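Local structure of HI0065 (Haemophilus influenzae, 1HTW) at residues 20-25 / 55-60; 47-52 / 129-134; 82-87 / 98-103. The protein binds ATP and magnesium and is required for forming the threonylcarbamoyl group on adenosine 37 of tRNAs that read codons beginning with adenine. All blocks are in the same frame, centred on the assembly; numbering follows the deposited sequence.

Contact 1: residues 20-25 / 55-60; sequences KFAEIL and QGIGHQ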
loop_
_atom_site.group_PDB
_atom_site.type_symbol
_atom_site.label_atom_id
_atom_site.label_comp_id
_atom_site.label_asym_id
_atom_site.label_seq_id
_atom_site.Cartn_x
_atom_site.Cartn_y
_atom_site.Cartn_z
ATOM N N LYS A 20 -6.668 -0.758 10.419
ATOM C CA LYS A 20 -8.051 -1.043 9.910
ATOM C C LYS A 20 -8.032 -1.348 8.426
ATOM O O LYS A 20 -8.682 -2.349 8.027
ATOM C CB LYS A 20 -8.970 0.146 10.205
ATOM C CG LYS A 20 -10.389 -0.018 9.665
ATOM C CD LYS A 20 -11.271 1.188 9.944
ATOM C CE LYS A 20 -12.760 0.783 9.937
ATOM N NZ LYS A 20 -13.420 1.313 8.712
ATOM N N PHE A 21 -7.305 -0.621 7.599
ATOM C CA PHE A 21 -7.234 -0.851 6.174
ATOM C C PHE A 21 -6.618 -2.221 5.861
ATOM O O PHE A 21 -7.069 -3.016 5.043
ATOM C CB PHE A 21 -6.394 0.272 5.545
ATOM C CG PHE A 21 -6.201 0.325 4.078
ATOM C CD1 PHE A 21 -7.186 -0.058 3.188
ATOM C CD2 PHE A 21 -5.038 0.868 3.514
ATOM C CE1 PHE A 21 -6.963 0.003 1.813
ATOM C CE2 PHE A 21 -4.821 0.977 2.170
ATOM C CZ PHE A 21 -5.810 0.492 1.275
ATOM N N ALA A 22 -5.518 -2.565 6.556
ATOM C CA ALA A 22 -4.846 -3.852 6.287
ATOM C C ALA A 22 -5.756 -5.020 6.741
ATOM O O ALA A 22 -5.824 -6.005 5.983
ATOM C CB ALA A 22 -3.543 -3.929 7.080
ATOM N N GLU A 23 -6.480 -4.854 7.821
ATOM C CA GLU A 23 -7.414 -5.876 8.299
ATOM C C GLU A 23 -8.500 -6.112 7.255
ATOM O O GLU A 23 -8.811 -7.290 6.953
ATOM C CB GLU A 23 -7.955 -5.596 9.655
ATOM C CG GLU A 23 -6.954 -5.675 10.814
ATOM C CD GLU A 23 -6.644 -7.111 11.199
ATOM O OE1 GLU A 23 -6.960 -8.026 10.408
ATOM O OE2 GLU A 23 -6.085 -7.336 12.299
ATOM N N ILE A 24 -8.974 -5.028 6.623
ATOM C CA ILE A 24 -9.968 -5.204 5.560
ATOM C C ILE A 24 -9.380 -5.974 4.413
ATOM O O ILE A 24 -9.989 -6.941 3.907
ATOM C CB ILE A 24 -10.519 -3.838 5.077
ATOM C CG1 ILE A 24 -11.459 -3.273 6.131
ATOM C CG2 ILE A 24 -11.105 -3.918 3.697
ATOM C CD1 ILE A 24 -11.855 -1.838 5.794
ATOM N N LEU A 25 -8.161 -5.660 3.969
ATOM C CA LEU A 25 -7.520 -6.393 2.872
ATOM C C LEU A 25 -7.315 -7.866 3.227
ATOM O O LEU A 25 -7.518 -8.698 2.307
ATOM C CB LEU A 25 -6.178 -5.761 2.505
ATOM C CG LEU A 25 -6.169 -4.297 2.134
ATOM C CD1 LEU A 25 -4.758 -3.943 1.593
ATOM C CD2 LEU A 25 -7.188 -4.032 1.024
ATOM N N GLN A 55 2.614 -3.550 10.979
ATOM C CA GLN A 55 2.708 -3.755 12.379
ATOM C C GLN A 55 1.346 -3.945 12.991
ATOM O O GLN A 55 1.100 -4.644 14.001
ATOM C CB GLN A 55 3.513 -2.596 13.114
ATOM C CG GLN A 55 4.956 -2.614 12.604
ATOM C CD GLN A 55 5.757 -1.427 13.247
ATOM O OE1 GLN A 55 5.091 -0.524 13.711
ATOM N NE2 GLN A 55 7.070 -1.573 13.333
ATOM N N GLY A 56 0.355 -3.277 12.315
ATOM C CA GLY A 56 -1.037 -3.385 12.799
ATOM C C GLY A 56 -1.580 -4.822 12.675
ATOM O O GLY A 56 -2.373 -5.164 13.581
ATOM N N ILE A 57 -1.134 -5.527 11.675
ATOM C CA ILE A 57 -1.635 -6.954 11.538
ATOM C C ILE A 57 -0.606 -7.892 12.153
ATOM O O ILE A 57 -0.736 -9.128 11.981
ATOM C CB ILE A 57 -1.916 -7.282 10.089
ATOM C CG1 ILE A 57 -0.815 -6.993 9.090
ATOM C CG2 ILE A 57 -3.203 -6.535 9.635
ATOM C CD1 ILE A 57 -1.018 -7.555 7.689
ATOM N N GLY A 58 0.390 -7.377 12.877
ATOM C CA GLY A 58 1.307 -8.294 13.596
ATOM C C GLY A 58 2.757 -8.307 13.273
ATOM O O GLY A 58 3.543 -9.075 13.922
ATOM N N HIS A 59 3.303 -7.637 12.262
ATOM C CA HIS A 59 4.706 -7.607 12.007
ATOM C C HIS A 59 5.429 -7.056 13.231
ATOM O O HIS A 59 5.023 -6.012 13.736
ATOM C CB HIS A 59 5.088 -6.830 10.751
ATOM C CG HIS A 59 6.571 -6.801 10.586
ATOM N ND1 HIS A 59 7.312 -7.906 10.201
ATOM C CD2 HIS A 59 7.449 -5.785 10.784
ATOM C CE1 HIS A 59 8.575 -7.505 10.044
ATOM N NE2 HIS A 59 8.686 -6.257 10.419
ATOM N N GLN A 60 6.435 -7.779 13.737
ATOM C CA GLN A 60 7.235 -7.249 14.855
ATOM C C GLN A 60 8.646 -6.981 14.335
ATOM O O GLN A 60 9.289 -7.819 13.717
ATOM C CB GLN A 60 7.352 -8.316 15.968
ATOM C CG GLN A 60 6.072 -9.050 16.257
ATOM C CD GLN A 60 6.124 -9.873 17.522
ATOM O OE1 GLN A 60 6.475 -11.058 17.493
ATOM N NE2 GLN A 60 5.776 -9.229 18.628
#
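Ile57 reaches from the end of helix 46-56 to the flank of helix 11-28, where it meets Ala22 and Glu23. Its CB points toward the neighbouring helix. From CB the chain forks. The CG2 branch does all the touching within 4.2 Å. Its methyl lies 3.7 Å from Ala22 CB, a plain apolar contact. The same methyl lies over the flat face of the Glu23 carboxylate. Glu23 CD is closest, 3.8 Å from Ile57 CG2, with Glu23 CG at 4.0 Å. The carboxylate oxygens are hardly farther off, with Glu23 OE1 at 4.1 Å from Ile57 CG2. The other branch, CG1 and CD1, takes no part in these contacts. Ile57 CG1 stands between its backbone N and carbonyl carbon (chi1 51°), and this puts CG2 beside the backbone N, facing the helix.

Glu23 comes to the methyl by a bend. Its CB does not aim at Ile57, but the chain turns at chi2 (-77°) and brings the carboxylate nearer. The two side chains then run alongside each other, pointing opposite ways. Lys19 lies close by: its NZ donates to Gly56 O and forms a long, weak ion pair with Glu23 OE2.

Helix 46-56 ends here in a Schellman motif. Gly58, with positive phi, is its C-prime residue. Gly58 N bonds to Gln55 O at 3.0 Å. The turn places Ile57 at the last step before the chain leaves the helix.

Ala22 also touches Met53 of helix 46-56, one turn back from Ile57. No hydrogen bond joins the two segments directly. The chemistry is that of van der Waals contact, with one methyl set between a buried alanine and the face of a glutamate carboxylate. An apolar group thus covers part of a charged one, whose ion pair with Lys19 is weak.

Contact 2: residues 47-52 / 129-134; sequences TTLTRG and VNIDYY. With MG (magnesium ion), chain D; ADP (adenosine-5'-diphosphate), chain H.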
loop_
_atom_site.group_PDB
_atom_site.type_symbol
_atom_site.label_atom_id
_atom_site.label_comp_id
_atom_site.label_asym_id
_atom_site.label_seq_id
_atom_site.Cartn_x
_atom_site.Cartn_y
_atom_site.Cartn_z
ATOM N N THR A 47 5.183 5.756 3.959
ATOM C CA THR A 47 5.864 4.732 4.784
ATOM C C THR A 47 5.343 4.586 6.134
ATOM O O THR A 47 5.240 3.445 6.715
ATOM C CB THR A 47 7.389 4.995 4.664
ATOM O OG1 THR A 47 7.791 4.874 3.343
ATOM C CG2 THR A 47 8.116 3.978 5.567
ATOM N N THR A 48 4.849 5.638 6.858
ATOM C CA THR A 48 4.238 5.499 8.157
ATOM C C THR A 48 2.869 4.740 8.093
ATOM O O THR A 48 2.620 3.944 8.967
ATOM C CB THR A 48 3.924 6.870 8.788
ATOM O OG1 THR A 48 5.295 7.425 8.997
ATOM C CG2 THR A 48 3.240 6.768 10.099
ATOM N N LEU A 49 2.171 5.021 7.001
ATOM C CA LEU A 49 0.887 4.257 6.836
ATOM C C LEU A 49 1.232 2.753 6.558
ATOM O O LEU A 49 0.553 1.986 7.245
ATOM C CB LEU A 49 0.183 4.784 5.559
ATOM C CG LEU A 49 -1.057 3.964 5.150
ATOM C CD1 LEU A 49 -2.023 3.778 6.298
ATOM C CD2 LEU A 49 -1.763 4.621 3.949
ATOM N N THR A 50 2.195 2.550 5.754
ATOM C CA THR A 50 2.646 1.130 5.508
ATOM C C THR A 50 3.039 0.485 6.826
ATOM O O THR A 50 2.705 -0.677 7.099
ATOM C CB THR A 50 3.853 1.169 4.599
ATOM O OG1 THR A 50 3.440 1.653 3.300
ATOM C CG2 THR A 50 4.387 -0.281 4.355
ATOM N N ARG A 51 3.774 1.203 7.654
ATOM C CA ARG A 51 4.123 0.660 8.985
ATOM C C ARG A 51 2.940 0.333 9.828
ATOM O O ARG A 51 2.820 -0.748 10.465
ATOM C CB ARG A 51 5.151 1.580 9.658
ATOM C CG ARG A 51 5.462 1.272 11.109
ATOM C CD ARG A 51 6.521 2.311 11.633
ATOM N NE ARG A 51 5.993 3.364 12.445
ATOM C CZ ARG A 51 5.459 3.461 13.611
ATOM N NH1 ARG A 51 5.168 2.420 14.409
ATOM N NH2 ARG A 51 5.048 4.671 14.055
ATOM N N GLY A 52 1.927 1.199 9.897
ATOM C CA GLY A 52 0.717 0.937 10.670
ATOM C C GLY A 52 0.011 -0.359 10.030
ATOM O O GLY A 52 -0.571 -1.055 10.840
ATOM N N VAL A 129 -4.185 5.487 -2.728
ATOM C CA VAL A 129 -4.339 6.151 -1.425
ATOM C C VAL A 129 -3.608 7.498 -1.562
ATOM O O VAL A 129 -2.373 7.488 -1.660
ATOM C CB VAL A 129 -3.592 5.327 -0.336
ATOM C CG1 VAL A 129 -3.715 6.022 1.002
ATOM C CG2 VAL A 129 -4.222 3.936 -0.216
ATOM N N ASN A 130 -4.359 8.605 -1.624
ATOM C CA ASN A 130 -3.671 9.898 -1.887
ATOM C C ASN A 130 -3.605 10.641 -0.572
ATOM O O ASN A 130 -4.645 10.926 0.044
ATOM C CB ASN A 130 -4.548 10.698 -2.877
ATOM C CG ASN A 130 -4.568 10.096 -4.263
ATOM O OD1 ASN A 130 -3.696 9.312 -4.621
ATOM N ND2 ASN A 130 -5.597 10.397 -5.072
ATOM N N ILE A 131 -2.408 10.891 -0.036
ATOM C CA ILE A 131 -2.254 11.475 1.257
ATOM C C ILE A 131 -1.906 12.991 1.118
ATOM O O ILE A 131 -0.883 13.265 0.519
ATOM C CB ILE A 131 -1.036 10.818 2.012
ATOM C CG1 ILE A 131 -1.274 9.277 2.038
ATOM C CG2 ILE A 131 -1.016 11.339 3.446
ATOM C CD1 ILE A 131 -0.167 8.584 2.891
ATOM N N ASP A 132 -2.666 13.834 1.760
ATOM C CA ASP A 132 -2.329 15.284 1.856
ATOM C C ASP A 132 -1.967 15.571 3.295
ATOM O O ASP A 132 -2.205 14.878 4.285
ATOM C CB ASP A 132 -3.489 16.165 1.448
ATOM C CG ASP A 132 -3.149 17.585 1.053
ATOM O OD1 ASP A 132 -1.961 17.975 0.934
ATOM O OD2 ASP A 132 -4.122 18.319 0.733
ATOM N N TYR A 133 -1.248 16.723 3.479
ATOM C CA TYR A 133 -0.739 16.963 4.841
ATOM C C TYR A 133 -0.718 18.481 5.169
ATOM O O TYR A 133 -0.667 19.263 4.237
ATOM C CB TYR A 133 0.757 16.532 4.852
ATOM C CG TYR A 133 1.594 17.131 3.746
ATOM C CD1 TYR A 133 1.623 16.589 2.477
ATOM C CD2 TYR A 133 2.404 18.255 3.973
ATOM C CE1 TYR A 133 2.327 17.129 1.437
ATOM C CE2 TYR A 133 3.140 18.811 2.935
ATOM C CZ TYR A 133 3.133 18.246 1.689
ATOM O OH TYR A 133 3.892 18.749 0.656
ATOM N N TYR A 134 -0.716 18.713 6.427
ATOM C CA TYR A 134 -0.623 20.070 7.015
ATOM C C TYR A 134 -0.082 19.924 8.428
ATOM O O TYR A 134 -0.749 19.406 9.340
ATOM C CB TYR A 134 -2.052 20.596 6.991
ATOM C CG TYR A 134 -2.274 22.043 7.304
ATOM C CD1 TYR A 134 -2.206 22.491 8.620
ATOM C CD2 TYR A 134 -2.568 22.959 6.301
ATOM C CE1 TYR A 134 -2.463 23.808 8.935
ATOM C CE2 TYR A 134 -2.827 24.286 6.609
ATOM C CZ TYR A 134 -2.766 24.698 7.922
ATOM O OH TYR A 134 -3.006 26.012 8.253
HETATM MG MG MG D . 8.247 6.484 2.086
HETATM P PB ADP H . 6.704 9.278 3.015
HETATM O O1B ADP H . 6.947 7.769 2.890
HETATM O O2B ADP H . 5.478 9.717 2.335
HETATM O O3B ADP H . 8.001 10.003 2.451
HETATM P PA ADP H . 7.195 8.964 5.855
HETATM O O1A ADP H . 8.570 8.391 5.729
HETATM O O2A ADP H . 6.174 8.059 6.424
HETATM O O3A ADP H . 6.713 9.638 4.507
HETATM O "O5'" ADP H . 7.327 10.234 6.824
HETATM C "C5'" ADP H . 6.265 10.817 7.534
HETATM C "C4'" ADP H . 6.885 11.715 8.639
HETATM O "O4'" ADP H . 5.873 12.577 9.154
HETATM C "C3'" ADP H . 7.453 10.925 9.797
HETATM O "O3'" ADP H . 8.709 11.520 10.253
HETATM C "C2'" ADP H . 6.304 10.990 10.784
HETATM O "O2'" ADP H . 6.667 10.749 12.130
HETATM C "C1'" ADP H . 5.689 12.380 10.507
HETATM N N9 ADP H . 4.285 12.457 10.824
HETATM C C8 ADP H . 3.675 13.412 11.586
HETATM N N7 ADP H . 2.391 13.368 11.678
HETATM C C5 ADP H . 2.093 12.308 10.940
HETATM C C6 ADP H . 0.835 11.841 10.644
HETATM N N6 ADP H . -0.305 12.383 11.047
HETATM N N1 ADP H . 0.811 10.806 9.756
HETATM C C2 ADP H . 1.954 10.303 9.263
HETATM N N3 ADP H . 3.224 10.720 9.454
HETATM C C4 ADP H . 3.188 11.727 10.361
HETATM O O HOH W 1 8.824 8.080 0.803
HETATM O O HOH W 2 9.765 7.099 3.542
HETATM O O HOH W 3 9.931 5.241 1.196
#
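Leu49 of the P-loop helix packs against Val129 and Ile131 of strand 127-134. The apolar contact rests on one methyl. Leu49 CD2 lies 3.8 Å from Val129 CG1 and 4.4 Å from Ile131 CD1. With CG anti to the backbone N (chi1 172°), Leu49 extends toward the strand. Its side chain crosses that of Val129 at a slant. No hydrogen bond joins helix and strand.

The polar bonds of the helix go to ADP instead. Thr47 N donates to ADP O1B at 2.9 Å, nearly straight at 163°. The alpha-phosphate oxygen O2A takes two bonds from Thr48, from its N and from its OG1, the latter at 2.8 Å. The methyl Thr48 CG2 lies 3.9 Å from C2 of the adenine.

Metal bonds form the third group. Magnesium is held by Thr47 OG1 at 2.1 Å, by ADP O1B at 2.0 Å, by three waters and by Glu113. Two of these waters donate back to ADP, one to O3B and one to O1A. This is the Walker A arrangement of a P-loop NTPase, with the helix start on the phosphates.

Leu49 also touches Leu38 of strand 34-39, which runs parallel to strand 127-134. Val129 meets Phe21 of helix 11-28, so helices 46-56 and 11-28 both pack on this strand.

Contact 3: residues 82-87 / 98-103; sequences YHFDLY and MGIRDY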
loop_
_atom_site.group_PDB
_atom_site.type_symbol
_atom_site.label_atom_id
_atom_site.label_comp_id
_atom_site.label_asym_id
_atom_site.label_seq_id
_atom_site.Cartn_x
_atom_site.Cartn_y
_atom_site.Cartn_z
ATOM N N TYR A 82 4.193 -7.284 0.125
ATOM C CA TYR A 82 5.373 -6.699 -0.516
ATOM C C TYR A 82 5.294 -5.157 -0.487
ATOM O O TYR A 82 4.268 -4.625 -0.813
ATOM C CB TYR A 82 5.499 -7.155 -1.963
ATOM C CG TYR A 82 5.735 -8.659 -1.989
ATOM C CD1 TYR A 82 6.964 -9.209 -1.791
ATOM C CD2 TYR A 82 4.609 -9.486 -2.133
ATOM C CE1 TYR A 82 7.134 -10.597 -1.787
ATOM C CE2 TYR A 82 4.778 -10.875 -2.051
ATOM C CZ TYR A 82 6.021 -11.398 -1.889
ATOM O OH TYR A 82 6.170 -12.791 -1.925
ATOM N N HIS A 83 6.335 -4.582 0.110
ATOM C CA HIS A 83 6.367 -3.086 0.191
ATOM C C HIS A 83 7.380 -2.658 -0.855
ATOM O O HIS A 83 8.545 -3.085 -0.903
ATOM C CB HIS A 83 6.846 -2.704 1.607
ATOM C CG HIS A 83 6.972 -1.199 1.778
ATOM N ND1 HIS A 83 7.793 -0.669 2.734
ATOM C CD2 HIS A 83 6.353 -0.192 1.137
ATOM C CE1 HIS A 83 7.713 0.667 2.676
ATOM N NE2 HIS A 83 6.815 0.995 1.745
ATOM N N PHE A 84 6.908 -1.803 -1.773
ATOM C CA PHE A 84 7.793 -1.288 -2.836
ATOM C C PHE A 84 8.006 0.213 -2.683
ATOM O O PHE A 84 7.066 0.905 -2.318
ATOM C CB PHE A 84 7.113 -1.494 -4.199
ATOM C CG PHE A 84 7.039 -2.935 -4.647
ATOM C CD1 PHE A 84 5.969 -3.713 -4.201
ATOM C CD2 PHE A 84 7.888 -3.412 -5.631
ATOM C CE1 PHE A 84 5.843 -5.026 -4.643
ATOM C CE2 PHE A 84 7.772 -4.739 -6.043
ATOM C CZ PHE A 84 6.767 -5.515 -5.542
ATOM N N ASP A 85 9.265 0.644 -2.840
ATOM C CA ASP A 85 9.534 2.089 -3.009
ATOM C C ASP A 85 10.337 2.178 -4.316
ATOM O O ASP A 85 11.488 1.712 -4.329
ATOM C CB ASP A 85 10.361 2.713 -1.894
ATOM C CG ASP A 85 10.471 4.251 -2.219
ATOM O OD1 ASP A 85 10.313 4.570 -3.402
ATOM O OD2 ASP A 85 10.612 5.022 -1.282
ATOM N N LEU A 86 9.714 2.634 -5.365
ATOM C CA LEU A 86 10.189 2.600 -6.708
ATOM C C LEU A 86 10.945 3.875 -7.124
ATOM O O LEU A 86 11.223 4.024 -8.306
ATOM C CB LEU A 86 9.155 2.281 -7.763
ATOM C CG LEU A 86 8.359 0.971 -7.635
ATOM C CD1 LEU A 86 7.417 0.758 -8.793
ATOM C CD2 LEU A 86 9.316 -0.208 -7.467
ATOM N N TYR A 87 11.196 4.708 -6.128
ATOM C CA TYR A 87 11.836 5.994 -6.437
ATOM C C TYR A 87 13.088 5.839 -7.283
ATOM O O TYR A 87 13.279 6.596 -8.250
ATOM C CB TYR A 87 12.159 6.751 -5.146
ATOM C CG TYR A 87 12.708 8.139 -5.495
ATOM C CD1 TYR A 87 12.070 8.898 -6.464
ATOM C CD2 TYR A 87 13.850 8.628 -4.896
ATOM C CE1 TYR A 87 12.558 10.150 -6.813
ATOM C CE2 TYR A 87 14.352 9.876 -5.243
ATOM C CZ TYR A 87 13.693 10.631 -6.185
ATOM O OH TYR A 87 14.176 11.870 -6.531
ATOM N N MET A 98 14.025 -8.445 -11.748
ATOM C CA MET A 98 14.021 -8.789 -10.315
ATOM C C MET A 98 12.877 -9.765 -10.086
ATOM O O MET A 98 12.140 -10.074 -11.033
ATOM C CB MET A 98 13.825 -7.488 -9.542
ATOM C CG MET A 98 14.137 -6.253 -10.424
ATOM S SD MET A 98 13.609 -4.683 -9.399
ATOM C CE MET A 98 13.939 -5.415 -7.667
ATOM N N GLY A 99 12.690 -10.254 -8.873
ATOM C CA GLY A 99 11.682 -11.221 -8.540
ATOM C C GLY A 99 10.238 -10.809 -8.578
ATOM O O GLY A 99 9.364 -11.594 -8.156
ATOM N N ILE A 100 9.918 -9.619 -9.051
ATOM C CA ILE A 100 8.546 -9.133 -9.123
ATOM C C ILE A 100 7.568 -10.239 -9.505
ATOM O O ILE A 100 6.538 -10.431 -8.873
ATOM C CB ILE A 100 8.447 -8.011 -10.189
ATOM C CG1 ILE A 100 9.072 -6.734 -9.621
ATOM C CG2 ILE A 100 7.008 -7.796 -10.602
ATOM C CD1 ILE A 100 10.099 -7.018 -8.538
ATOM N N ARG A 101 7.908 -10.952 -10.571
ATOM C CA ARG A 101 7.088 -11.999 -11.125
ATOM C C ARG A 101 6.107 -12.608 -10.137
ATOM O O ARG A 101 4.917 -12.301 -10.146
ATOM C CB ARG A 101 7.968 -13.128 -11.698
ATOM C CG ARG A 101 9.225 -12.622 -12.387
ATOM C CD ARG A 101 10.022 -13.765 -12.990
ATOM N NE ARG A 101 10.272 -13.579 -14.416
ATOM C CZ ARG A 101 10.649 -14.568 -15.226
ATOM N NH1 ARG A 101 10.812 -15.791 -14.738
ATOM N NH2 ARG A 101 10.857 -14.332 -16.514
ATOM N N ASP A 102 6.617 -13.542 -9.335
ATOM C CA ASP A 102 5.767 -14.298 -8.437
ATOM C C ASP A 102 4.952 -13.426 -7.511
ATOM O O ASP A 102 3.860 -13.840 -7.100
ATOM C CB ASP A 102 6.587 -15.345 -7.676
ATOM C CG ASP A 102 7.260 -16.309 -8.645
ATOM O OD1 ASP A 102 6.857 -16.307 -9.837
ATOM O OD2 ASP A 102 8.174 -17.041 -8.226
ATOM N N TYR A 103 5.437 -12.223 -7.184
ATOM C CA TYR A 103 4.720 -11.361 -6.253
ATOM C C TYR A 103 3.374 -10.878 -6.779
ATOM O O TYR A 103 2.446 -10.690 -5.981
ATOM C CB TYR A 103 5.552 -10.153 -5.863
ATOM C CG TYR A 103 6.951 -10.469 -5.376
ATOM C CD1 TYR A 103 7.387 -11.765 -5.156
ATOM C CD2 TYR A 103 7.844 -9.428 -5.171
ATOM C CE1 TYR A 103 8.695 -12.015 -4.737
ATOM C CE2 TYR A 103 9.146 -9.661 -4.788
ATOM C CZ TYR A 103 9.559 -10.959 -4.552
ATOM O OH TYR A 103 10.837 -11.171 -4.089
#
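The rings of Tyr82 and Tyr103 lie face to face in an offset stack. Their centroids are 3.9 Å apart and their planes are only 10° from parallel. Tyr103 CG sits over the centre of the Tyr82 ring. In return, Tyr82 CE1 lies over the centre of the Tyr103 ring. The opposite face of Tyr103 is met by Gly99 O, 3.4 Å above the plane, so this ring lies between a tyrosine and a backbone carbonyl, though Gly99 is poorly ordered. At the edge of Tyr103, near its plane, stands Phe84 CZ, 4.1 Å from Tyr103 CD2. The Phe84 ring has its own edge contact, where Ile100 CD1 comes within 4.1 Å of Phe84 CE2.

The overlap of the tyrosines extends past the rings. Tyr103 CB makes a CH-pi contact over the Tyr82 face, 12° off the ring normal. The two side chains run roughly perpendicular to each other even though their rings are nearly parallel. The small chi2 of Tyr103 (-7°) turns its ring about the CB-CG bond and lays it flat on Tyr82. Ile100 is also poorly ordered, so its contact, like that of Gly99, is less certain than the stack.

At the far end of segment 82-87, Asp85 OD1 accepts from Tyr87 N in an Asx turn.

Tyr82 and Phe84 belong to strand 79-85, between strands 109-113 and 71-76. Phe84 also touches Cys110 and Ile112 on one neighbour and Val71 on the other. Tyr103 reaches Val71 too. Tyr103 and Ile100 thus pack the short helix 100-104 on this part of the sheet.

Contact 2 is the part that carries the nucleotide, and the other two join it from different directions. Contacts 1 and 2 share helix 46-56: its start holds ADP and magnesium, and its far end meets helix 11-28. Their centres are 14 Å apart, and they touch where Phe21 CE2 lies 3.8 Å from Val129 CG2. Contact 3 lies about 19 Å from either, between centres, and on the opposite side of the chain's centre from contact 2. It still touches contact 2, with Thr50 CG2 at 3.8 Å from His83 CG. His83 NE2 is hydrogen-bonded to Glu113 OE2; Glu113 is a magnesium ligand, which ties strand 79-85 to the metal site.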